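Local atomic coordinates of acyl-CoA thioester hydrolase HI0827 (Haemophilus influenzae Rd KW20, PDB entry 3BJK), a protein that acts as a hexameric, broad-specificity acyl-coenzyme A thioesterase of the hotdog-fold family, with long-chain fatty acyl-CoA esters probably among its substrates. Residues D32-I38 and P71-G75; S65-P71 and Y112-V118. The protein carries 1 engineered substitution. All blocks are in the same frame, centred on the assembly; numbering follows the deposited sequence.

Interaction 1: D32-I38 and P71-G75; sequences DIFGGWI and PISVG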
ATOM      1  N   ASP C  32       1.449   1.180  17.702  1.00 33.18           N
ATOM      2  CA  ASP C  32       0.211   1.951  17.617  1.00 32.95           C
ATOM      3  C   ASP C  32      -0.045   2.337  16.179  1.00 32.47           C
ATOM      4  O   ASP C  32       0.861   2.255  15.344  1.00 30.63           O
ATOM      5  CB  ASP C  32       0.307   3.221  18.454  1.00 33.14           C
ATOM      6  CG  ASP C  32       0.549   2.942  19.920  1.00 35.69           C
ATOM      7  OD1 ASP C  32      -0.116   2.068  20.480  1.00 38.22           O
ATOM      8  OD2 ASP C  32       1.411   3.615  20.501  1.00 37.83           O
ATOM      9  N   ILE C  33      -1.256   2.792  15.884  1.00 33.28           N
ATOM     10  CA  ILE C  33      -1.515   3.368  14.535  1.00 32.58           C
ATOM     11  C   ILE C  33      -0.679   4.658  14.247  1.00 32.48           C
ATOM     12  O   ILE C  33      -0.646   5.584  15.027  1.00 30.90           O
ATOM     13  CB  ILE C  33      -3.053   3.567  14.284  1.00 34.16           C
ATOM     14  CG1 ILE C  33      -3.793   2.194  14.262  1.00 33.53           C
ATOM     15  CG2 ILE C  33      -3.347   4.369  13.025  1.00 34.25           C
ATOM     16  CD1 ILE C  33      -3.424   1.160  13.128  1.00 35.55           C
ATOM     17  N   PHE C  34      -0.006   4.658  13.099  1.00 31.47           N
ATOM     18  CA  PHE C  34       0.732   5.843  12.588  1.00 31.78           C
ATOM     19  C   PHE C  34      -0.120   7.155  12.516  1.00 30.36           C
ATOM     20  O   PHE C  34      -1.194   7.168  11.959  1.00 30.61           O
ATOM     21  CB  PHE C  34       1.329   5.453  11.191  1.00 31.69           C
ATOM     22  CG  PHE C  34       2.017   6.569  10.486  1.00 32.69           C
ATOM     23  CD1 PHE C  34       2.928   7.396  11.172  1.00 34.74           C
ATOM     24  CD2 PHE C  34       1.830   6.761   9.118  1.00 35.55           C
ATOM     25  CE1 PHE C  34       3.613   8.461  10.498  1.00 35.36           C
ATOM     26  CE2 PHE C  34       2.512   7.789   8.439  1.00 37.19           C
ATOM     27  CZ  PHE C  34       3.419   8.654   9.143  1.00 32.69           C
ATOM     28  N   GLY C  35       0.362   8.230  13.142  1.00 31.50           N
ATOM     29  CA  GLY C  35      -0.276   9.564  13.113  1.00 30.62           C
ATOM     30  C   GLY C  35      -0.628  10.039  11.711  1.00 31.00           C
ATOM     31  O   GLY C  35      -1.649  10.660  11.507  1.00 31.62           O
ATOM     32  N   GLY C  36       0.230   9.722  10.749  1.00 30.75           N
ATOM     33  CA  GLY C  36      -0.009  10.012   9.322  1.00 31.21           C
ATOM     34  C   GLY C  36      -1.275   9.399   8.772  1.00 30.51           C
ATOM     35  O   GLY C  36      -1.974  10.019   7.981  1.00 31.36           O
ATOM     36  N   TRP C  37      -1.591   8.182   9.207  1.00 31.44           N
ATOM     37  CA  TRP C  37      -2.804   7.511   8.772  1.00 30.72           C
ATOM     38  C   TRP C  37      -4.000   8.248   9.372  1.00 30.80           C
ATOM     39  O   TRP C  37      -4.993   8.430   8.683  1.00 29.78           O
ATOM     40  CB  TRP C  37      -2.788   6.021   9.167  1.00 31.36           C
ATOM     41  CG  TRP C  37      -4.057   5.260   8.784  1.00 32.37           C
ATOM     42  CD1 TRP C  37      -4.316   4.659   7.607  1.00 30.98           C
ATOM     43  CD2 TRP C  37      -5.256   5.081   9.609  1.00 30.43           C
ATOM     44  NE1 TRP C  37      -5.576   4.091   7.633  1.00 31.69           N
ATOM     45  CE2 TRP C  37      -6.154   4.303   8.861  1.00 29.64           C
ATOM     46  CE3 TRP C  37      -5.620   5.481  10.904  1.00 31.29           C
ATOM     47  CZ2 TRP C  37      -7.417   3.929   9.344  1.00 32.89           C
ATOM     48  CZ3 TRP C  37      -6.848   5.077  11.407  1.00 31.54           C
ATOM     49  CH2 TRP C  37      -7.747   4.296  10.620  1.00 31.63           C
ATOM     50  N   ILE C  38      -3.905   8.627  10.647  1.00 31.10           N
ATOM     51  CA  ILE C  38      -4.999   9.337  11.348  1.00 32.18           C
ATOM     52  C   ILE C  38      -5.281  10.672  10.625  1.00 33.34           C
ATOM     53  O   ILE C  38      -6.414  10.983  10.302  1.00 31.81           O
ATOM     54  CB  ILE C  38      -4.701   9.591  12.889  1.00 31.79           C
ATOM     55  CG1 ILE C  38      -4.385   8.279  13.609  1.00 33.22           C
ATOM     56  CG2 ILE C  38      -5.871  10.353  13.547  1.00 31.54           C
ATOM     57  CD1 ILE C  38      -3.916   8.407  15.074  1.00 33.21           C
ATOM     58  N   PRO C  71      -3.585   7.309  21.748  1.00 28.14           N
ATOM     59  CA  PRO C  71      -3.228   6.439  20.639  1.00 29.45           C
ATOM     60  C   PRO C  71      -4.386   5.568  20.117  1.00 29.41           C
ATOM     61  O   PRO C  71      -5.321   5.257  20.862  1.00 29.23           O
ATOM     62  CB  PRO C  71      -2.114   5.571  21.216  1.00 28.73           C
ATOM     63  CG  PRO C  71      -2.309   5.568  22.654  1.00 30.01           C
ATOM     64  CD  PRO C  71      -2.992   6.865  23.023  1.00 29.03           C
ATOM     65  N   ILE C  72      -4.303   5.171  18.860  1.00 30.08           N
ATOM     66  CA  ILE C  72      -5.221   4.166  18.305  1.00 29.75           C
ATOM     67  C   ILE C  72      -4.550   2.817  18.219  1.00 29.54           C
ATOM     68  O   ILE C  72      -3.382   2.720  17.908  1.00 30.79           O
ATOM     69  CB  ILE C  72      -5.739   4.591  16.868  1.00 29.25           C
ATOM     70  CG1 ILE C  72      -6.499   5.892  16.927  1.00 30.75           C
ATOM     71  CG2 ILE C  72      -6.612   3.483  16.257  1.00 28.75           C
ATOM     72  CD1 ILE C  72      -6.919   6.407  15.625  1.00 30.92           C
ATOM     73  N   SER C  73      -5.286   1.755  18.529  1.00 30.88           N
ATOM     74  CA  SER C  73      -4.764   0.404  18.490  1.00 30.41           C
ATOM     75  C   SER C  73      -5.266  -0.355  17.264  1.00 29.47           C
ATOM     76  O   SER C  73      -6.368  -0.146  16.788  1.00 28.44           O
ATOM     77  CB  SER C  73      -5.175  -0.379  19.729  1.00 31.48           C
ATOM     78  OG  SER C  73      -4.541   0.184  20.859  1.00 33.11           O
ATOM     79  N   VAL C  74      -4.472  -1.301  16.814  1.00 29.22           N
ATOM     80  CA  VAL C  74      -4.929  -2.271  15.805  1.00 28.86           C
ATOM     81  C   VAL C  74      -6.239  -2.951  16.248  1.00 27.88           C
ATOM     82  O   VAL C  74      -6.357  -3.429  17.372  1.00 26.37           O
ATOM     83  CB  VAL C  74      -3.838  -3.353  15.517  1.00 28.94           C
ATOM     84  CG1 VAL C  74      -4.365  -4.437  14.600  1.00 30.04           C
ATOM     85  CG2 VAL C  74      -2.638  -2.698  14.886  1.00 29.18           C
ATOM     86  N   GLY C  75      -7.199  -3.031  15.341  1.00 27.74           N
ATOM     87  CA  GLY C  75      -8.455  -3.690  15.664  1.00 27.85           C
ATOM     88  C   GLY C  75      -9.533  -2.761  16.235  1.00 27.42           C
ATOM     89  O   GLY C  75     -10.678  -3.199  16.341  1.00 27.86           O
TER
HETATM   90  O   HOH W   1      -2.061   6.043  17.364  1.00 21.28           O

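Interaction 2: S65-P71 and Y112-V118; sequences SMNFIKP and YCVTDAV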
ATOM      1  N   SER C  65      -5.038  23.627  13.386  1.00 30.38           N
ATOM      2  CA  SER C  65      -4.728  22.873  14.606  1.00 31.55           C
ATOM      3  C   SER C  65      -4.996  21.403  14.443  1.00 31.27           C
ATOM      4  O   SER C  65      -5.939  21.035  13.787  1.00 31.93           O
ATOM      5  CB  SER C  65      -5.524  23.392  15.819  1.00 31.17           C
ATOM      6  OG  SER C  65      -6.920  23.201  15.597  1.00 33.37           O
ATOM      7  N   MET C  66      -4.162  20.566  15.069  1.00 32.01           N
ATOM      8  CA  MET C  66      -4.473  19.184  15.328  1.00 33.13           C
ATOM      9  C   MET C  66      -3.922  18.789  16.676  1.00 31.76           C
ATOM     10  O   MET C  66      -2.860  19.256  17.087  1.00 32.24           O
ATOM     11  CB  MET C  66      -3.855  18.214  14.356  1.00 32.82           C
ATOM     12  CG  MET C  66      -4.023  18.487  12.980  1.00 34.90           C
ATOM     13  SD  MET C  66      -3.282  17.076  12.075  1.00 40.23           S
ATOM     14  CE  MET C  66      -3.145  17.848  10.453  1.00 41.52           C
ATOM     15  N   ASN C  67      -4.667  17.943  17.353  1.00 30.92           N
ATOM     16  CA  ASN C  67      -4.278  17.431  18.664  1.00 31.52           C
ATOM     17  C   ASN C  67      -4.382  15.930  18.650  1.00 31.06           C
ATOM     18  O   ASN C  67      -5.437  15.396  18.315  1.00 31.71           O
ATOM     19  CB  ASN C  67      -5.159  18.028  19.765  1.00 31.86           C
ATOM     20  CG  ASN C  67      -4.995  19.508  19.883  1.00 33.33           C
ATOM     21  OD1 ASN C  67      -4.012  19.962  20.441  1.00 29.40           O
ATOM     22  ND2 ASN C  67      -5.920  20.281  19.289  1.00 33.15           N
ATOM     23  N   PHE C  68      -3.272  15.244  18.966  1.00 30.90           N
ATOM     24  CA  PHE C  68      -3.237  13.803  19.088  1.00 30.14           C
ATOM     25  C   PHE C  68      -3.394  13.525  20.542  1.00 29.85           C
ATOM     26  O   PHE C  68      -2.499  13.792  21.335  1.00 29.47           O
ATOM     27  CB  PHE C  68      -1.937  13.204  18.517  1.00 29.88           C
ATOM     28  CG  PHE C  68      -1.740  13.519  17.058  1.00 30.06           C
ATOM     29  CD1 PHE C  68      -2.300  12.703  16.082  1.00 32.98           C
ATOM     30  CD2 PHE C  68      -0.974  14.617  16.671  1.00 30.06           C
ATOM     31  CE1 PHE C  68      -2.168  13.019  14.711  1.00 32.26           C
ATOM     32  CE2 PHE C  68      -0.805  14.915  15.295  1.00 29.70           C
ATOM     33  CZ  PHE C  68      -1.429  14.128  14.355  1.00 32.75           C
ATOM     34  N   ILE C  69      -4.571  13.048  20.928  1.00 30.65           N
ATOM     35  CA  ILE C  69      -4.916  12.962  22.370  1.00 30.30           C
ATOM     36  C   ILE C  69      -4.579  11.614  22.999  1.00 30.21           C
ATOM     37  O   ILE C  69      -3.997  11.559  24.076  1.00 29.22           O
ATOM     38  CB  ILE C  69      -6.425  13.308  22.603  1.00 30.77           C
ATOM     39  CG1 ILE C  69      -6.741  14.685  22.002  1.00 33.16           C
ATOM     40  CG2 ILE C  69      -6.744  13.255  24.068  1.00 30.27           C
ATOM     41  CD1 ILE C  69      -8.189  14.888  21.538  1.00 36.01           C
ATOM     42  N   LYS C  70      -4.966  10.548  22.297  1.00 30.09           N
ATOM     43  CA  LYS C  70      -4.792   9.180  22.717  1.00 30.65           C
ATOM     44  C   LYS C  70      -4.364   8.370  21.516  1.00 28.86           C
ATOM     45  O   LYS C  70      -4.737   8.687  20.380  1.00 25.54           O
ATOM     46  CB  LYS C  70      -6.099   8.627  23.350  1.00 30.67           C
ATOM     47  CG  LYS C  70      -6.573   9.356  24.648  1.00 32.96           C
ATOM     48  CD  LYS C  70      -8.161   9.253  24.804  1.00 35.39           C
ATOM     49  CE  LYS C  70      -8.925  10.272  25.814  1.00 39.00           C
ATOM     50  NZ  LYS C  70      -9.991  11.233  25.127  1.00 36.95           N
ATOM     51  N   PRO C  71      -3.585   7.309  21.748  1.00 28.14           N
ATOM     52  CA  PRO C  71      -3.228   6.439  20.639  1.00 29.45           C
ATOM     53  C   PRO C  71      -4.386   5.568  20.117  1.00 29.41           C
ATOM     54  O   PRO C  71      -5.321   5.257  20.862  1.00 29.23           O
ATOM     55  CB  PRO C  71      -2.114   5.571  21.216  1.00 28.73           C
ATOM     56  CG  PRO C  71      -2.309   5.568  22.654  1.00 30.01           C
ATOM     57  CD  PRO C  71      -2.992   6.865  23.023  1.00 29.03           C
ATOM     58  N   TYR C 112     -14.017   6.596  22.964  1.00 34.52           N
ATOM     59  CA  TYR C 112     -13.444   7.882  23.332  1.00 33.68           C
ATOM     60  C   TYR C 112     -12.744   8.596  22.186  1.00 32.75           C
ATOM     61  O   TYR C 112     -12.428   7.987  21.162  1.00 30.27           O
ATOM     62  CB  TYR C 112     -12.487   7.721  24.511  1.00 34.82           C
ATOM     63  CG  TYR C 112     -11.459   6.672  24.272  1.00 35.03           C
ATOM     64  CD1 TYR C 112     -10.287   6.944  23.581  1.00 34.53           C
ATOM     65  CD2 TYR C 112     -11.669   5.391  24.719  1.00 35.05           C
ATOM     66  CE1 TYR C 112      -9.347   5.956  23.376  1.00 35.82           C
ATOM     67  CE2 TYR C 112     -10.761   4.394  24.506  1.00 35.87           C
ATOM     68  CZ  TYR C 112      -9.591   4.665  23.852  1.00 36.86           C
ATOM     69  OH  TYR C 112      -8.692   3.611  23.677  1.00 38.28           O
ATOM     70  N   CYS C 113     -12.568   9.908  22.386  1.00 31.35           N
ATOM     71  CA  CYS C 113     -12.011  10.805  21.371  1.00 31.72           C
ATOM     72  C   CYS C 113     -10.492  10.671  21.435  1.00 30.11           C
ATOM     73  O   CYS C 113      -9.909  10.792  22.502  1.00 30.53           O
ATOM     74  CB  CYS C 113     -12.421  12.260  21.649  1.00 31.49           C
ATOM     75  SG  CYS C 113     -11.863  13.268  20.342  1.00 33.45           S
ATOM     76  N   VAL C 114      -9.886  10.320  20.323  1.00 30.46           N
ATOM     77  CA  VAL C 114      -8.441  10.140  20.240  1.00 29.85           C
ATOM     78  C   VAL C 114      -7.705  11.301  19.583  1.00 29.48           C
ATOM     79  O   VAL C 114      -6.553  11.516  19.894  1.00 29.15           O
ATOM     80  CB  VAL C 114      -8.061   8.780  19.524  1.00 30.43           C
ATOM     81  CG1 VAL C 114      -8.513   7.650  20.372  1.00 28.74           C
ATOM     82  CG2 VAL C 114      -8.646   8.664  18.127  1.00 30.17           C
ATOM     83  N   THR C 115      -8.373  12.032  18.687  1.00 29.67           N
ATOM     84  CA  THR C 115      -7.725  13.057  17.839  1.00 29.90           C
ATOM     85  C   THR C 115      -8.754  14.113  17.409  1.00 31.14           C
ATOM     86  O   THR C 115      -9.997  13.827  17.277  1.00 29.56           O
ATOM     87  CB  THR C 115      -7.090  12.439  16.502  1.00 29.85           C
ATOM     88  OG1 THR C 115      -6.530  11.143  16.738  1.00 30.01           O
ATOM     89  CG2 THR C 115      -6.009  13.330  15.945  1.00 29.68           C
ATOM     90  N   ASP C 116      -8.275  15.362  17.270  1.00 31.21           N
ATOM     91  CA  ASP C 116      -9.098  16.403  16.669  1.00 30.65           C
ATOM     92  C   ASP C 116      -8.275  17.280  15.738  1.00 31.48           C
ATOM     93  O   ASP C 116      -7.059  17.201  15.710  1.00 31.87           O
ATOM     94  CB  ASP C 116      -9.873  17.214  17.687  1.00 31.70           C
ATOM     95  CG  ASP C 116      -8.999  18.070  18.620  1.00 31.82           C
ATOM     96  OD1 ASP C 116      -7.959  18.672  18.242  1.00 31.50           O
ATOM     97  OD2 ASP C 116      -9.411  18.156  19.773  1.00 35.94           O
ATOM     98  N   ALA C 117      -8.974  18.073  14.942  1.00 30.58           N
ATOM     99  CA  ALA C 117      -8.326  19.015  14.045  1.00 30.70           C
ATOM    100  C   ALA C 117      -9.368  20.019  13.520  1.00 31.01           C
ATOM    101  O   ALA C 117     -10.580  19.738  13.475  1.00 31.84           O
ATOM    102  CB  ALA C 117      -7.680  18.270  12.920  1.00 30.09           C
ATOM    103  N   VAL C 118      -8.896  21.169  13.071  1.00 31.15           N
ATOM    104  CA  VAL C 118      -9.768  22.093  12.327  1.00 29.70           C
ATOM    105  C   VAL C 118      -9.155  22.337  10.944  1.00 28.90           C
ATOM    106  O   VAL C 118      -8.046  22.868  10.866  1.00 29.02           O
ATOM    107  CB  VAL C 118      -9.910  23.417  13.092  1.00 29.80           C
ATOM    108  CG1 VAL C 118     -10.754  24.415  12.261  1.00 30.54           C
ATOM    109  CG2 VAL C 118     -10.543  23.143  14.466  1.00 30.43           C
TER
HETATM  110  O   HOH W   2      -8.184  20.945  16.682  1.00 30.17           O
HETATM  111  O   HOH W   3      -4.023  10.500  18.332  1.00 20.73           O
HETATM  112  O   HOH W   4      -6.149   4.917  23.465  1.00 30.31           O

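Interaction 1: D32-I38 and P71-G75
Ile33 and Ile72 meet through both backbone and side chain. Ile33 N gives an almost straight hydrogen bond (178° at the hydrogen) to Ile72 O, 2.9 Å away. The neighbouring pair of backbone groups is too far apart for a direct bond, and a water fills in: it accepts from Ile72 N and donates to Ile33 O, 2.8 Å from each. Beside this bridge the two isoleucine side chains pass at a slant, with Ile33 CG1 3.7 Å from Ile72 CG2. The other branch of Ile72 goes elsewhere. Its chain is extended beyond CG1 (chi2 175°), which carries CD1 end-on to the tip of Ile38, where Ile72 CD1 and Ile38 CD1 come within 3.6 Å. Trp37 adds the edge of its indole, CZ3 lying 4.4 Å from Ile72 CD1. In this hotdog fold Ile38 and Trp37 belong to the first turn of helix 35-54, the long helix that the sheet wraps around, and Phe34 occupies its N-cap position. The apolar cluster joins the start of that helix to the loop following strand 58-68, and Val78 on strand 77-87 also touches both Trp37 and Ile72. The outer side is much looser. Asp32 and Pro71 merely run side by side, Asp32 CG staying 4.0 Å from Pro71 CB, while the carboxylate is engaged by Asn30 through OD2. Toward the other end, Val74 CG2 grazes Ile33 CD1 at 4.3 Å, and Val74 also packs on Ala29 of a neighbouring subunit.

Interaction 2: S65-P71 and Y112-V118
Strands 65-68 and 112-118 run antiparallel, their axes 4.6 Å apart at closest and 177° between their directions. Asn67 and Asp116 form a hydrogen-bonded pair, each backbone N donating to the other's O over 3.0 Å; Met66 with Ala117 and Phe68 with Thr115 are non-hydrogen-bonded pairs on either side of it. The regular ladder ends at Phe68 and Thr115; just past it the carbonyl oxygen of Val114 takes two bonds, from Ile69 N at 2.7 Å and from Lys70 N at 3.0 Å, as the chain turns out of strand 58-68. Val114 and Thr115 both lie opposite Val98, a classic beta bulge on the next strand pairing. This is the edge of the hotdog sheet within one chain; beyond Ser65, Met66 and Asn67 an antiparallel strand of the second subunit carries the sheet on across the interface. Met66, Phe68, Thr115 and Ala117 share the face turned to helix 35-54, with Met66 CG on Ala117 CB and Thr115 CG2 lying obliquely against the Phe68 ring. On the opposite face, Asn67 ND2 donates to Asp116 OD1 at 2.8 Å. OD1 lies in the amide plane and accepts on its syn lone pair, although the two flat groups stand 86° apart. A chi1 of 66° swings the Asp116 carboxylate toward Asn67, bringing OD1 to the amide. A water linking Ser65 OG to Asp116 OD1 gives that oxygen a second donor. Farther along, Lys70 crosses the Tyr112 ring at a slant, CD 3.4 Å from Tyr112 CD1, then bends at its end so that NZ donates a hydrogen bond to Cys113 O, 2.7 Å away and in the plane of that carbonyl.

The centres of the two interactions lie 11 Å apart on the same side of the chain's centre, and Pro71 belongs to both. Along the chain their segments alternate: 32-38 opens helix 35-54, strand 58-68 follows, its last residues and the turn after it making up 65-71, which leads straight into 71-75, and 112-118 comes last, on strand 111-123. The contacts also touch directly, Ile38 CG2 lying 3.4 Å from Thr115 OG1 and Ile72 CG1 lying 3.7 Å from Val114 CG2. Interaction 2 pairs two strands of the sheet, interaction 1 packs the helix start against the loop after strand 58-68, and both reach the second subunit of the hexamer, a trimer of dimers.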